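Putative fumarylacetoacetate hydrolase family protein (Yersinia pestis, PDB 3S52) is of unknown function but belongs to the fumarylacetoacetate hydrolase (FAH) family and has a fold rich in beta strands. Local coordinates at residues H72-A77 with V101-T106. Numbering follows the deposited sequence.
Sequences HEIELA and VALDLT
Glu73, Glu75 and Asp104 form an acidic cluster where strands 70-80 and 96-107 of the FAH-type C-terminal domain, both broken by a bulge or short loop, run antiparallel. In relatives of this family, a Glu-X-Glu pair and an aspartate commonly hold a divalent metal, and this trio is consistent with such a site. Glu73 OE1 comes within 3.0 Å of Asp104 OD2. Glu75 OE2 reaches Asp104 OD2 from another direction, at 3.2 Å. These are contacts between acceptors, not hydrogen bonds. The Glu73 and Asp104 side chains run side by side, with their carboxylate planes turned 78° apart. With chi1 at 162°, the Asp104 carboxylate swings away from its own backbone N, toward the two glutamates. Lys125 forms salt bridges with both Glu73 OE1 and Asp104 OD2, while Lys49 pairs with Asp104 OD1. Glu75 OE1 accepts a hydrogen bond from the backbone N of Gly193. A sulfate ion lies about 4 Å from the Glu73 side chain.

The backbones fix this register. Asp104 N donates to Glu73 O over 2.8 Å, in a nearly straight bond. Glu75 and Ala102 are a hydrogen-bonded pair: Ala102 N to Glu75 O is almost linear, whereas Glu75 N to Ala102 O is more bent (140°).

On the opposite face of these two strands, Ile74, Leu76, Val101 and Leu103 are apolar. Ile74 and Leu103 form a non-hydrogen-bonded pair, and Leu150 of strand 149-154 touches Ile74 and Val101 there. Leu103 CD2 lies 4.2 Å from Ile74 CB, and Ile74 CG1 rests against Val101 CG2 at 3.6 Å.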
loop_
_atom_site.group_PDB
_atom_site.type_symbol
_atom_site.label_atom_id
_atom_site.label_comp_id
_atom_site.label_asym_id
_atom_site.label_seq_id
_atom_site.Cartn_x
_atom_site.Cartn_y
_atom_site.Cartn_z
ATOM N N HIS A 72 19.161 3.083 -2.874
ATOM C CA HIS A 72 18.635 2.692 -4.176
ATOM C C HIS A 72 18.411 1.163 -4.240
ATOM O O HIS A 72 19.212 0.394 -3.700
ATOM C CB HIS A 72 19.594 3.140 -5.288
ATOM C CG HIS A 72 21.001 2.643 -5.117
ATOM N ND1 HIS A 72 21.380 1.351 -5.421
ATOM C CD2 HIS A 72 22.121 3.265 -4.670
ATOM C CE1 HIS A 72 22.669 1.198 -5.163
ATOM N NE2 HIS A 72 23.143 2.344 -4.706
ATOM N N GLU A 73 17.296 0.722 -4.830
ATOM C CA GLU A 73 17.183 -0.678 -5.211
ATOM C C GLU A 73 16.622 -0.774 -6.622
ATOM O O GLU A 73 15.406 -0.694 -6.805
ATOM C CB GLU A 73 16.238 -1.396 -4.235
ATOM C CG GLU A 73 16.505 -1.034 -2.788
ATOM C CD GLU A 73 15.771 -1.933 -1.809
ATOM O OE1 GLU A 73 14.689 -2.453 -2.169
ATOM O OE2 GLU A 73 16.289 -2.116 -0.683
ATOM N N ILE A 74 17.477 -1.066 -7.595
ATOM C CA ILE A 74 17.037 -1.110 -8.991
ATOM C C ILE A 74 16.251 -2.407 -9.224
ATOM O O ILE A 74 16.567 -3.444 -8.629
ATOM C CB ILE A 74 18.226 -0.980 -9.991
ATOM C CG1 ILE A 74 17.710 -0.763 -11.413
ATOM C CG2 ILE A 74 19.105 -2.209 -9.954
ATOM C CD1 ILE A 74 18.820 -0.613 -12.454
ATOM N N GLU A 75 15.205 -2.333 -10.047
ATOM C CA GLU A 75 14.301 -3.465 -10.242
ATOM C C GLU A 75 13.624 -3.400 -11.590
ATOM O O GLU A 75 13.357 -2.312 -12.108
ATOM C CB GLU A 75 13.216 -3.506 -9.131
ATOM C CG GLU A 75 13.782 -3.349 -7.708
ATOM C CD GLU A 75 12.848 -3.828 -6.603
ATOM O OE1 GLU A 75 11.790 -4.407 -6.919
ATOM O OE2 GLU A 75 13.183 -3.629 -5.404
ATOM N N LEU A 76 13.338 -4.573 -12.144
ATOM C CA LEU A 76 12.509 -4.677 -13.338
ATOM C C LEU A 76 11.060 -4.391 -12.941
ATOM O O LEU A 76 10.549 -4.974 -11.970
ATOM C CB LEU A 76 12.622 -6.082 -13.952
ATOM C CG LEU A 76 11.706 -6.270 -15.162
ATOM C CD1 LEU A 76 12.250 -5.512 -16.351
ATOM C CD2 LEU A 76 11.526 -7.754 -15.498
ATOM N N ALA A 77 10.414 -3.470 -13.654
ATOM C CA ALA A 77 8.999 -3.172 -13.395
ATOM C C ALA A 77 8.149 -3.744 -14.531
ATOM O O ALA A 77 8.524 -3.648 -15.694
ATOM C CB ALA A 77 8.775 -1.655 -13.288
ATOM N N VAL A 101 11.964 0.017 -15.780
ATOM C CA VAL A 101 12.920 -0.113 -14.703
ATOM C C VAL A 101 12.602 0.927 -13.643
ATOM O O VAL A 101 12.314 2.087 -13.962
ATOM C CB VAL A 101 14.372 0.007 -15.204
ATOM C CG1 VAL A 101 14.604 1.361 -15.884
ATOM C CG2 VAL A 101 15.356 -0.215 -14.053
ATOM N N ALA A 102 12.617 0.501 -12.382
ATOM C CA ALA A 102 12.339 1.409 -11.276
ATOM C C ALA A 102 13.429 1.357 -10.214
ATOM O O ALA A 102 14.274 0.457 -10.207
ATOM C CB ALA A 102 10.982 1.078 -10.644
ATOM N N LEU A 103 13.391 2.340 -9.323
ATOM C CA LEU A 103 14.133 2.317 -8.065
ATOM C C LEU A 103 13.139 2.148 -6.926
ATOM O O LEU A 103 12.258 2.983 -6.733
ATOM C CB LEU A 103 14.874 3.638 -7.854
ATOM C CG LEU A 103 15.914 3.983 -8.917
ATOM C CD1 LEU A 103 16.576 5.310 -8.599
ATOM C CD2 LEU A 103 16.948 2.871 -9.013
ATOM N N ASP A 104 13.273 1.075 -6.158
ATOM C CA ASP A 104 12.447 0.955 -4.986
ATOM C C ASP A 104 13.314 1.603 -3.925
ATOM O O ASP A 104 14.155 0.944 -3.298
ATOM C CB ASP A 104 12.217 -0.548 -4.725
ATOM C CG ASP A 104 11.743 -0.867 -3.302
ATOM O OD1 ASP A 104 11.307 0.047 -2.563
ATOM O OD2 ASP A 104 11.794 -2.069 -2.937
ATOM N N LEU A 105 13.033 2.880 -3.656
ATOM C CA LEU A 105 13.825 3.650 -2.696
ATOM C C LEU A 105 13.351 3.308 -1.303
ATOM O O LEU A 105 12.150 3.244 -1.044
ATOM C CB LEU A 105 13.696 5.164 -2.901
ATOM C CG LEU A 105 14.047 5.802 -4.249
ATOM C CD1 LEU A 105 13.881 7.307 -4.157
ATOM C CD2 LEU A 105 15.454 5.444 -4.670
ATOM N N THR A 106 14.296 3.142 -0.392
ATOM C CA THR A 106 13.978 2.562 0.897
ATOM C C THR A 106 14.653 3.365 1.984
ATOM O O THR A 106 15.828 3.694 1.863
ATOM C CB THR A 106 14.496 1.115 0.961
ATOM O OG1 THR A 106 13.864 0.335 -0.063
ATOM C CG2 THR A 106 14.221 0.480 2.352
#